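Local coordinates for RNA-induced transcriptional silencing complex protein tas3 (Schizosaccharomyces pombe, PDB 3D1B) that serves as a core subunit of the RITS complex, which it forms with Ago1 and Chp1, in RNA interference-directed heterochromatin formation and accurate chromosome segregation, at residues 19-24 with 88-93; 43-46 with 51-54. All blocks are in the same frame, centred on the assembly; numbering follows the deposited sequence.

Both contacts belong to the all-helical C-terminal motif of Tas3, and their centres lie about 13 Å apart. Along the chain, contact 2 is nested inside the loop that contact 1 closes: 43-46 and 51-54 flank one short turn, whereas 19-24 and 88-93 are 64 residues apart. Phe52 of contact 2 provides the junction, with its CE2 3.6 Å from Phe90 CE1 and its CE1 3.5 Å from Ile19 CD1. A further touch, Ile19 CG1 to Tyr45 CE2 at 4.0 Å, links Tyr45 to contact 1 through Ile19 as well. Contact 1 lies about 8 Å from the chain centre and contact 2 about 14 Å, beside the second subunit.

Contact 1 (19-24 with 88-93); sequences INWLKS and TPFAKA
Phe90 reaches from the first turn of helix 89-105 to helix 14-23 and lies against Trp21 and the backbone of Leu22. With CG anti to the backbone N (chi1 172°), the ring is carried from its own segment over to the other; across the two segments the nearest CA atoms, those of Trp21 and Phe90, are 8.5 Å apart. Traced outward, Phe90 CB meets the benzo carbons of the indole, 3.8 Å from Trp21 CE3 and a little farther from CZ3. The next atom, Phe90 CG, comes closer, at 3.6 Å from Trp21 CE3. Both ortho carbons, CD1 and CD2, also stay near CE3, so this one indole carbon is set against the root of the phenyl ring. Farther out, CE1 and CE2 pass to Trp21 CB, and the tip, Phe90 CZ, lies 3.4 Å from Trp21 CB. The tip also reaches the main chain, with Phe90 CZ 3.6 Å from Leu22 N. Trp21 CB sits over one face of the phenyl ring as a CH-pi contact, 3.8 Å from the Phe90 centroid and 27° off the ring normal. The six-membered ring of Trp21 turns an edge toward the Phe90 face, with planes at 61° and centroids 5.3 Å apart. This edge-to-face pair ties helix 14-23 to the start of helix 89-105 within the all-helical C-terminal motif of Tas3, joining parts of the chain far apart in sequence. No hydrogen bond joins the two segments. Glu123 receives the backbone N-H groups of Phe90 and Ala91 at the start of helix 89-105. Around the aromatic pair, helix 109-122 supplies Ala119 against Phe90 and Leu122 against Trp21, while helix 52-60 packs Leu56 and Phe60 against Leu22.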
ATOM      1  N   ILE A  19       5.642   0.882  15.061  1.00 19.79           N
ATOM      2  CA  ILE A  19       6.415  -0.345  14.909  1.00 19.67           C
ATOM      3  C   ILE A  19       6.381  -1.136  16.213  1.00 19.77           C
ATOM      4  O   ILE A  19       6.177  -2.351  16.207  1.00 16.67           O
ATOM      5  CB  ILE A  19       7.888  -0.040  14.535  1.00 21.17           C
ATOM      6  CG1 ILE A  19       7.969   0.467  13.091  1.00 23.19           C
ATOM      7  CG2 ILE A  19       8.744  -1.282  14.712  1.00 21.95           C
ATOM      8  CD1 ILE A  19       7.512  -0.553  12.046  1.00 24.59           C
ATOM      9  N   ASN A  20       6.576  -0.439  17.327  1.00 18.37           N
ATOM     10  CA  ASN A  20       6.547  -1.086  18.633  1.00 17.27           C
ATOM     11  C   ASN A  20       5.173  -1.684  18.925  1.00 16.12           C
ATOM     12  O   ASN A  20       5.064  -2.778  19.488  1.00 16.32           O
ATOM     13  CB  ASN A  20       6.932  -0.091  19.736  1.00 18.11           C
ATOM     14  CG  ASN A  20       8.376   0.356  19.638  1.00 18.11           C
ATOM     15  OD1 ASN A  20       9.168  -0.234  18.904  1.00 19.55           O
ATOM     16  ND2 ASN A  20       8.731   1.400  20.389  1.00 21.75           N
ATOM     17  N   TRP A  21       4.124  -0.967  18.538  1.00 16.57           N
ATOM     18  CA  TRP A  21       2.764  -1.449  18.744  1.00 16.21           C
ATOM     19  C   TRP A  21       2.500  -2.677  17.885  1.00 16.89           C
ATOM     20  O   TRP A  21       1.879  -3.640  18.332  1.00 16.12           O
ATOM     21  CB  TRP A  21       1.743  -0.355  18.405  1.00 18.17           C
ATOM     22  CG  TRP A  21       1.703   0.763  19.410  1.00 18.92           C
ATOM     23  CD1 TRP A  21       2.141   0.719  20.705  1.00 18.36           C
ATOM     24  CD2 TRP A  21       1.165   2.080  19.215  1.00 19.86           C
ATOM     25  NE1 TRP A  21       1.912   1.924  21.326  1.00 20.91           N
ATOM     26  CE2 TRP A  21       1.314   2.776  20.436  1.00 20.20           C
ATOM     27  CE3 TRP A  21       0.572   2.737  18.128  1.00 21.12           C
ATOM     28  CZ2 TRP A  21       0.890   4.100  20.602  1.00 22.08           C
ATOM     29  CZ3 TRP A  21       0.150   4.055  18.293  1.00 20.49           C
ATOM     30  CH2 TRP A  21       0.313   4.721  19.523  1.00 21.89           C
ATOM     31  N   LEU A  22       2.963  -2.637  16.643  1.00 16.61           N
ATOM     32  CA  LEU A  22       2.782  -3.769  15.745  1.00 15.29           C
ATOM     33  C   LEU A  22       3.435  -5.012  16.347  1.00 16.47           C
ATOM     34  O   LEU A  22       2.835  -6.087  16.399  1.00 15.63           O
ATOM     35  CB  LEU A  22       3.416  -3.469  14.389  1.00 15.51           C
ATOM     36  CG  LEU A  22       3.664  -4.677  13.488  1.00 13.66           C
ATOM     37  CD1 LEU A  22       2.337  -5.339  13.126  1.00 15.85           C
ATOM     38  CD2 LEU A  22       4.401  -4.217  12.236  1.00 14.81           C
ATOM     39  N   LYS A  23       4.672  -4.855  16.802  1.00 16.28           N
ATOM     40  CA  LYS A  23       5.393  -5.975  17.393  1.00 16.34           C
ATOM     41  C   LYS A  23       4.721  -6.504  18.650  1.00 16.71           C
ATOM     42  O   LYS A  23       4.936  -7.659  19.033  1.00 15.97           O
ATOM     43  CB  LYS A  23       6.827  -5.563  17.727  1.00 16.74           C
ATOM     44  CG  LYS A  23       7.692  -5.319  16.509  1.00 18.50           C
ATOM     45  CD  LYS A  23       9.118  -5.022  16.931  1.00 19.08           C
ATOM     46  CE  LYS A  23      10.030  -4.856  15.735  1.00 19.74           C
ATOM     47  NZ  LYS A  23      11.386  -4.427  16.186  1.00 21.03           N
ATOM     48  N   SER A  24       3.903  -5.665  19.280  1.00 16.07           N
ATOM     49  CA  SER A  24       3.208  -6.034  20.514  1.00 15.44           C
ATOM     50  C   SER A  24       1.875  -6.751  20.308  1.00 15.48           C
ATOM     51  O   SER A  24       1.265  -7.213  21.270  1.00 16.83           O
ATOM     52  CB  SER A  24       2.986  -4.791  21.375  1.00 15.30           C
ATOM     53  OG  SER A  24       4.229  -4.173  21.689  1.00 15.51           O
ATOM     54  N   THR A  88      -9.050   4.734  15.925  1.00 23.02           N
ATOM     55  CA  THR A  88      -7.919   5.629  15.925  1.00 23.03           C
ATOM     56  C   THR A  88      -6.984   5.187  14.814  1.00 22.81           C
ATOM     57  O   THR A  88      -7.117   4.088  14.316  1.00 22.38           O
ATOM     58  CB  THR A  88      -7.263   5.633  17.311  1.00 24.85           C
ATOM     59  OG1 THR A  88      -7.111   4.294  17.773  1.00 25.46           O
ATOM     60  CG2 THR A  88      -8.116   6.388  18.294  1.00 25.93           C
ATOM     61  N   PRO A  89      -6.052   6.058  14.392  1.00 22.30           N
ATOM     62  CA  PRO A  89      -5.085   5.806  13.313  1.00 22.64           C
ATOM     63  C   PRO A  89      -4.422   4.438  13.165  1.00 20.71           C
ATOM     64  O   PRO A  89      -4.585   3.766  12.139  1.00 19.30           O
ATOM     65  CB  PRO A  89      -4.063   6.922  13.505  1.00 23.99           C
ATOM     66  CG  PRO A  89      -4.912   8.042  14.012  1.00 25.30           C
ATOM     67  CD  PRO A  89      -5.756   7.350  15.045  1.00 23.98           C
ATOM     68  N   PHE A  90      -3.640   4.045  14.164  1.00 18.93           N
ATOM     69  CA  PHE A  90      -2.950   2.761  14.127  1.00 18.58           C
ATOM     70  C   PHE A  90      -3.945   1.611  14.077  1.00 17.48           C
ATOM     71  O   PHE A  90      -3.800   0.686  13.275  1.00 18.96           O
ATOM     72  CB  PHE A  90      -2.062   2.612  15.366  1.00 18.43           C
ATOM     73  CG  PHE A  90      -1.450   1.245  15.518  1.00 16.82           C
ATOM     74  CD1 PHE A  90      -0.364   0.857  14.731  1.00 18.44           C
ATOM     75  CD2 PHE A  90      -1.955   0.351  16.456  1.00 17.17           C
ATOM     76  CE1 PHE A  90       0.212  -0.403  14.881  1.00 20.29           C
ATOM     77  CE2 PHE A  90      -1.389  -0.910  16.616  1.00 18.40           C
ATOM     78  CZ  PHE A  90      -0.299  -1.290  15.825  1.00 18.03           C
ATOM     79  N   ALA A  91      -4.953   1.669  14.939  1.00 17.97           N
ATOM     80  CA  ALA A  91      -5.963   0.620  14.991  1.00 16.87           C
ATOM     81  C   ALA A  91      -6.692   0.498  13.659  1.00 16.92           C
ATOM     82  O   ALA A  91      -6.932  -0.609  13.178  1.00 16.81           O
ATOM     83  CB  ALA A  91      -6.958   0.901  16.112  1.00 18.95           C
ATOM     84  N   LYS A  92      -7.044   1.632  13.062  1.00 16.06           N
ATOM     85  CA  LYS A  92      -7.752   1.609  11.782  1.00 14.97           C
ATOM     86  C   LYS A  92      -6.901   0.962  10.693  1.00 15.44           C
ATOM     87  O   LYS A  92      -7.404   0.191   9.873  1.00 15.42           O
ATOM     88  CB  LYS A  92      -8.142   3.029  11.352  1.00 16.58           C
ATOM     89  CG  LYS A  92      -8.924   3.057  10.042  1.00 20.01           C
ATOM     90  CD  LYS A  92      -9.340   4.467   9.631  1.00 21.16           C
ATOM     91  CE  LYS A  92     -10.341   5.070  10.602  1.00 24.16           C
ATOM     92  NZ  LYS A  92     -10.817   6.408  10.114  1.00 22.97           N
ATOM     93  N   ALA A  93      -5.610   1.283  10.676  1.00 14.39           N
ATOM     94  CA  ALA A  93      -4.713   0.714   9.677  1.00 14.92           C
ATOM     95  C   ALA A  93      -4.552  -0.788   9.892  1.00 14.20           C
ATOM     96  O   ALA A  93      -4.456  -1.555   8.933  1.00 15.32           O
ATOM     97  CB  ALA A  93      -3.355   1.409   9.731  1.00 16.17           C
TER

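Contact 2 (43-46 with 51-54); sequences PHYH and DFSQ
Tyr45 brings its ring up to the start of helix 52-60, where it meets both the backbone of Asp51 and Phe52 and the Phe52 side chain. This is the tight part of the contact. The backbone atoms are met obliquely: Tyr45 CE1 comes within 3.5 Å of Phe52 N, and Tyr45 CD1 is 3.9 Å from Asp51 C. A chi1 of 172°, which puts CG opposite the backbone N, takes the tyrosine ring from the last turn of helix 32-46 over to this main chain. Beyond the ring, Tyr45 OH lies 3.9 Å from Phe52 CD1. The two aromatic groups form an offset edge-to-face pair: the edge of Phe52 points toward the face of Tyr45, the planes meet at 61°, and the centroids are 5.9 Å apart. The hydroxyl makes a weak hydrogen bond to Asn15 O, and Ile19 of helix 14-23 packs against both rings. The contact spans the short loop by which helix 32-46 leads into helix 52-60, two consecutive helices of the all-alpha motif. A capping box opens the second helix. Asp51 OD1, the N-cap acceptor, takes Gln54 N at 2.9 Å, and Gln54 OE1 takes Asp51 N at 2.7 Å, the latter in the carbonyl plane on a lone pair. A leucine in place of Tyr45 would probably leave Asn15 O without this weak hydrogen bond and open a gap beside Phe52 and the helix start. Away from the rings the contact is looser and more polar. The Asp51 side chain stays clear of the tyrosine ring, with its CB directed away, and is partly exposed. Beyond it Gln54, itself buried, hydrogen-bonds through OE1 to Lys100 NZ and through NE2 to Thr103 OG1, both of the second subunit.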
ATOM      1  N   PRO A  43      13.155  -1.859   5.974  1.00 22.44           N
ATOM      2  CA  PRO A  43      14.130  -0.946   5.359  1.00 22.79           C
ATOM      3  C   PRO A  43      13.474   0.025   4.372  1.00 23.47           C
ATOM      4  O   PRO A  43      13.849   1.198   4.286  1.00 23.85           O
ATOM      5  CB  PRO A  43      15.091  -1.899   4.651  1.00 22.53           C
ATOM      6  CG  PRO A  43      15.057  -3.112   5.535  1.00 22.58           C
ATOM      7  CD  PRO A  43      13.587  -3.260   5.819  1.00 22.20           C
ATOM      8  N   HIS A  44      12.493  -0.480   3.630  1.00 22.75           N
ATOM      9  CA  HIS A  44      11.777   0.315   2.638  1.00 21.29           C
ATOM     10  C   HIS A  44      10.924   1.377   3.311  1.00 22.05           C
ATOM     11  O   HIS A  44      10.582   2.393   2.705  1.00 21.59           O
ATOM     12  CB  HIS A  44      10.909  -0.608   1.785  1.00 20.17           C
ATOM     13  CG  HIS A  44      11.680  -1.724   1.153  1.00 20.33           C
ATOM     14  ND1 HIS A  44      12.768  -1.505   0.334  1.00 21.50           N
ATOM     15  CD2 HIS A  44      11.553  -3.070   1.256  1.00 21.44           C
ATOM     16  CE1 HIS A  44      13.279  -2.667  -0.036  1.00 20.86           C
ATOM     17  NE2 HIS A  44      12.560  -3.630   0.510  1.00 22.07           N
ATOM     18  N   TYR A  45      10.575   1.120   4.568  1.00 21.92           N
ATOM     19  CA  TYR A  45       9.789   2.046   5.367  1.00 24.66           C
ATOM     20  C   TYR A  45      10.746   3.144   5.827  1.00 25.65           C
ATOM     21  O   TYR A  45      10.446   4.333   5.712  1.00 26.18           O
ATOM     22  CB  TYR A  45       9.192   1.304   6.564  1.00 25.00           C
ATOM     23  CG  TYR A  45       8.500   2.168   7.590  1.00 26.25           C
ATOM     24  CD1 TYR A  45       7.410   2.972   7.245  1.00 25.62           C
ATOM     25  CD2 TYR A  45       8.901   2.141   8.925  1.00 26.96           C
ATOM     26  CE1 TYR A  45       6.737   3.722   8.210  1.00 29.69           C
ATOM     27  CE2 TYR A  45       8.235   2.885   9.893  1.00 29.25           C
ATOM     28  CZ  TYR A  45       7.155   3.670   9.532  1.00 29.44           C
ATOM     29  OH  TYR A  45       6.486   4.383  10.496  1.00 31.24           O
ATOM     30  N   HIS A  46      11.906   2.738   6.333  1.00 26.70           N
ATOM     31  CA  HIS A  46      12.903   3.700   6.792  1.00 28.74           C
ATOM     32  C   HIS A  46      13.398   4.544   5.620  1.00 29.11           C
ATOM     33  O   HIS A  46      13.690   5.732   5.779  1.00 30.30           O
ATOM     34  CB  HIS A  46      14.087   2.984   7.452  1.00 28.56           C
ATOM     35  CG  HIS A  46      13.743   2.323   8.750  1.00 29.65           C
ATOM     36  ND1 HIS A  46      12.920   2.907   9.687  1.00 30.34           N
ATOM     37  CD2 HIS A  46      14.134   1.138   9.280  1.00 31.48           C
ATOM     38  CE1 HIS A  46      12.815   2.114  10.737  1.00 30.13           C
ATOM     39  NE2 HIS A  46      13.544   1.033  10.516  1.00 30.46           N
ATOM     40  N   ASP A  51       4.802   3.522   3.240  1.00 16.55           N
ATOM     41  CA  ASP A  51       4.339   4.076   4.511  1.00 18.66           C
ATOM     42  C   ASP A  51       3.961   2.949   5.471  1.00 17.22           C
ATOM     43  O   ASP A  51       4.004   1.775   5.104  1.00 15.64           O
ATOM     44  CB  ASP A  51       3.144   5.027   4.315  1.00 19.98           C
ATOM     45  CG  ASP A  51       1.940   4.353   3.684  1.00 24.64           C
ATOM     46  OD1 ASP A  51       1.654   3.187   4.023  1.00 21.55           O
ATOM     47  OD2 ASP A  51       1.264   5.004   2.853  1.00 23.55           O
ATOM     48  N   PHE A  52       3.566   3.298   6.689  1.00 18.58           N
ATOM     49  CA  PHE A  52       3.241   2.270   7.670  1.00 18.94           C
ATOM     50  C   PHE A  52       2.052   1.394   7.295  1.00 19.16           C
ATOM     51  O   PHE A  52       2.017   0.209   7.624  1.00 18.05           O
ATOM     52  CB  PHE A  52       2.994   2.888   9.046  1.00 22.59           C
ATOM     53  CG  PHE A  52       2.971   1.877  10.153  1.00 25.32           C
ATOM     54  CD1 PHE A  52       4.148   1.258  10.560  1.00 28.31           C
ATOM     55  CD2 PHE A  52       1.771   1.492  10.742  1.00 28.12           C
ATOM     56  CE1 PHE A  52       4.133   0.263  11.537  1.00 28.80           C
ATOM     57  CE2 PHE A  52       1.746   0.495  11.724  1.00 28.86           C
ATOM     58  CZ  PHE A  52       2.931  -0.118  12.117  1.00 28.80           C
ATOM     59  N   SER A  53       1.062   1.969   6.624  1.00 19.29           N
ATOM     60  CA  SER A  53      -0.094   1.172   6.230  1.00 19.50           C
ATOM     61  C   SER A  53       0.377   0.054   5.315  1.00 17.64           C
ATOM     62  O   SER A  53      -0.121  -1.069   5.376  1.00 18.96           O
ATOM     63  CB  SER A  53      -1.124   2.032   5.496  1.00 23.23           C
ATOM     64  OG  SER A  53      -1.673   2.996   6.375  1.00 32.09           O
ATOM     65  N   GLN A  54       1.346   0.374   4.465  1.00 15.53           N
ATOM     66  CA  GLN A  54       1.893  -0.598   3.536  1.00 14.12           C
ATOM     67  C   GLN A  54       2.705  -1.644   4.292  1.00 14.59           C
ATOM     68  O   GLN A  54       2.676  -2.821   3.948  1.00 15.63           O
ATOM     69  CB  GLN A  54       2.749   0.110   2.484  1.00 14.66           C
ATOM     70  CG  GLN A  54       1.914   0.989   1.556  1.00 17.66           C
ATOM     71  CD  GLN A  54       2.748   1.820   0.608  1.00 19.36           C
ATOM     72  OE1 GLN A  54       3.492   2.710   1.029  1.00 19.38           O
ATOM     73  NE2 GLN A  54       2.625   1.539  -0.684  1.00 18.50           N
TER